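Local atomic coordinates of amidohydrolase 3 domain-containing protein (Pyrococcus horikoshii, PDB entry 3IGH), a protein that is of unknown function but is probably a metal-dependent hydrolase of carbon-nitrogen bonds other than peptide bonds. Residues 56-61 / 471-476. Residues are numbered along the deposited sequence; the frame is centred on the assembly and turned at random.
Sequences GKYVMP and DRDPLV. With SO4 (sulfate ion), chain D; SO4 (sulfate ion), chain T.
Tyr58 lays one face of its phenol ring against the Arg472-Asp473 peptide, and this aromatic-on-backbone packing is the main event of the contact. The evidence is a peptide nitrogen, Asp473 N, standing 3.5 Å above the ring plane and over its centre, with Tyr58 CD2 only 3.4 Å from Arg472 C. Further along the same chain, Asp473 CB makes a CH-pi contact, 4.1 Å from the Tyr58 ring centroid and 28° off the normal. The carbonyl oxygen Asp471 O lies instead at the ring edge, 3.7 Å from Tyr58 CD2. With CG anti to its carbonyl carbon (chi1 -65°), Tyr58 directs the ring at this backbone. Were the ring cut back to a methyl, as with an alanine here, the Arg472-Asp473 peptide would probably lose its aromatic cover and a gap would open beside Asp473 CB.

No hydrogen bond crosses between the segments. Asp471 runs alongside Lys57, the two side chains pointing the same way with Lys57 CD 4.0 Å from Asp471 OD1, but Lys57 NZ bonds to Leu54 O and no salt bridge forms. Met60 SD touches Pro474 CB at 4.0 Å. In an Asx turn, Leu475 N reaches Asp473 OD2 (3.2 Å) from 53° above the carboxylate plane; Tyr12 OH bonds weakly to the same oxygen. Asp471 N and Arg472 hold a sulfate, probably from crystallisation; Arg472 NH2 also meets His481 O of the C-terminal tag.

Strand 58-68, probably part of the family's TIM-barrel core, pairs antiparallel with strand 467-470; beyond Leu470 side-chain packing takes over, flanked by strand 10-14, while helix 436-450 packs on Leu475.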
loop_
_atom_site.group_PDB
_atom_site.type_symbol
_atom_site.label_atom_id
_atom_site.label_comp_id
_atom_site.label_asym_id
_atom_site.label_seq_id
_atom_site.Cartn_x
_atom_site.Cartn_y
_atom_site.Cartn_z
ATOM N N GLY A 56 3.075 16.010 35.710
ATOM C CA GLY A 56 2.100 15.229 36.466
ATOM C C GLY A 56 0.875 14.726 35.708
ATOM O O GLY A 56 0.056 14.004 36.284
ATOM N N LYS A 57 0.743 15.091 34.429
ATOM C CA LYS A 57 -0.417 14.677 33.623
ATOM C C LYS A 57 -0.432 13.176 33.323
ATOM O O LYS A 57 0.577 12.483 33.496
ATOM C CB LYS A 57 -0.513 15.486 32.326
ATOM C CG LYS A 57 -0.946 16.933 32.526
ATOM C CD LYS A 57 -0.965 17.687 31.204
ATOM C CE LYS A 57 -0.627 19.163 31.389
ATOM N NZ LYS A 57 0.837 19.389 31.601
ATOM N N TYR A 58 -1.584 12.687 32.878
ATOM C CA TYR A 58 -1.795 11.254 32.674
ATOM C C TYR A 58 -1.810 10.917 31.185
ATOM O O TYR A 58 -2.254 11.720 30.359
ATOM C CB TYR A 58 -3.083 10.781 33.361
ATOM C CG TYR A 58 -3.038 10.897 34.872
ATOM C CD1 TYR A 58 -2.833 9.772 35.669
ATOM C CD2 TYR A 58 -3.187 12.138 35.505
ATOM C CE1 TYR A 58 -2.781 9.878 37.069
ATOM C CE2 TYR A 58 -3.139 12.254 36.894
ATOM C CZ TYR A 58 -2.934 11.122 37.667
ATOM O OH TYR A 58 -2.882 11.241 39.039
ATOM N N VAL A 59 -1.298 9.738 30.848
ATOM C CA VAL A 59 -1.195 9.307 29.449
ATOM C C VAL A 59 -1.802 7.910 29.321
ATOM O O VAL A 59 -1.518 7.034 30.138
ATOM C CB VAL A 59 0.289 9.330 28.938
ATOM C CG1 VAL A 59 0.411 8.782 27.506
ATOM C CG2 VAL A 59 0.859 10.734 28.982
ATOM N N MET A 60 -2.656 7.714 28.316
ATOM C CA MET A 60 -3.222 6.387 28.040
ATOM C C MET A 60 -3.127 6.103 26.534
ATOM O O MET A 60 -2.994 7.049 25.749
ATOM C CB MET A 60 -4.677 6.267 28.559
ATOM C CG MET A 60 -5.722 7.155 27.886
ATOM S SD MET A 60 -7.458 6.848 28.376
ATOM C CE MET A 60 -7.905 5.525 27.245
ATOM N N PRO A 61 -3.176 4.813 26.126
ATOM C CA PRO A 61 -3.300 4.556 24.693
ATOM C C PRO A 61 -4.540 5.240 24.132
ATOM O O PRO A 61 -5.567 5.341 24.811
ATOM C CB PRO A 61 -3.452 3.037 24.616
ATOM C CG PRO A 61 -2.791 2.529 25.850
ATOM C CD PRO A 61 -3.084 3.557 26.899
ATOM N N ASP A 471 -5.693 15.343 32.056
ATOM C CA ASP A 471 -5.413 16.074 33.300
ATOM C C ASP A 471 -5.541 15.171 34.523
ATOM O O ASP A 471 -4.894 15.399 35.543
ATOM C CB ASP A 471 -6.348 17.273 33.456
ATOM C CG ASP A 471 -5.955 18.446 32.574
ATOM O OD1 ASP A 471 -4.780 18.518 32.147
ATOM O OD2 ASP A 471 -6.828 19.306 32.319
ATOM N N ARG A 472 -6.383 14.149 34.408
ATOM C CA ARG A 472 -6.696 13.262 35.520
ATOM C C ARG A 472 -6.597 11.787 35.139
ATOM O O ARG A 472 -6.597 11.438 33.955
ATOM C CB ARG A 472 -8.101 13.552 36.035
ATOM C CG ARG A 472 -8.291 14.922 36.679
ATOM C CD ARG A 472 -9.763 15.287 36.735
ATOM N NE ARG A 472 -10.350 15.397 35.402
ATOM C CZ ARG A 472 -11.628 15.677 35.164
ATOM N NH1 ARG A 472 -12.468 15.869 36.171
ATOM N NH2 ARG A 472 -12.070 15.759 33.915
ATOM N N ASP A 473 -6.498 10.944 36.167
ATOM C CA ASP A 473 -6.486 9.486 36.064
ATOM C C ASP A 473 -7.812 9.027 35.459
ATOM O O ASP A 473 -8.852 9.150 36.117
ATOM C CB ASP A 473 -6.292 8.915 37.480
ATOM C CG ASP A 473 -6.247 7.385 37.536
ATOM O OD1 ASP A 473 -6.042 6.862 38.657
ATOM O OD2 ASP A 473 -6.400 6.695 36.504
ATOM N N PRO A 474 -7.777 8.468 34.222
ATOM C CA PRO A 474 -9.004 8.104 33.492
ATOM C C PRO A 474 -9.849 7.046 34.198
ATOM O O PRO A 474 -11.055 6.971 33.964
ATOM C CB PRO A 474 -8.476 7.548 32.163
ATOM C CG PRO A 474 -7.072 7.123 32.451
ATOM C CD PRO A 474 -6.569 8.130 33.444
ATOM N N LEU A 475 -9.218 6.253 35.063
ATOM C CA LEU A 475 -9.899 5.209 35.819
ATOM C C LEU A 475 -10.756 5.750 36.973
ATOM O O LEU A 475 -11.534 5.013 37.580
ATOM C CB LEU A 475 -8.869 4.219 36.368
ATOM C CG LEU A 475 -7.978 3.496 35.356
ATOM C CD1 LEU A 475 -7.019 2.575 36.086
ATOM C CD2 LEU A 475 -8.822 2.707 34.365
ATOM N N VAL A 476 -10.626 7.044 37.242
ATOM C CA VAL A 476 -11.097 7.638 38.482
ATOM C C VAL A 476 -12.023 8.837 38.218
ATOM O O VAL A 476 -12.648 9.384 39.138
ATOM C CB VAL A 476 -9.847 7.934 39.383
ATOM C CG1 VAL A 476 -9.751 9.378 39.863
ATOM C CG2 VAL A 476 -9.736 6.909 40.505
HETATM S S SO4 D . -9.367 15.194 31.524
HETATM O O1 SO4 D . -8.157 15.801 30.978
HETATM O O2 SO4 D . -10.407 16.209 31.664
HETATM O O3 SO4 D . -9.845 14.173 30.602
HETATM O O4 SO4 D . -9.071 14.571 32.814
HETATM S S SO4 T . -15.336 18.026 36.625
HETATM O O1 SO4 T . -13.946 18.467 36.536
HETATM O O2 SO4 T . -16.006 18.278 35.351
HETATM O O3 SO4 T . -15.379 16.599 36.931
HETATM O O4 SO4 T . -16.018 18.766 37.683
#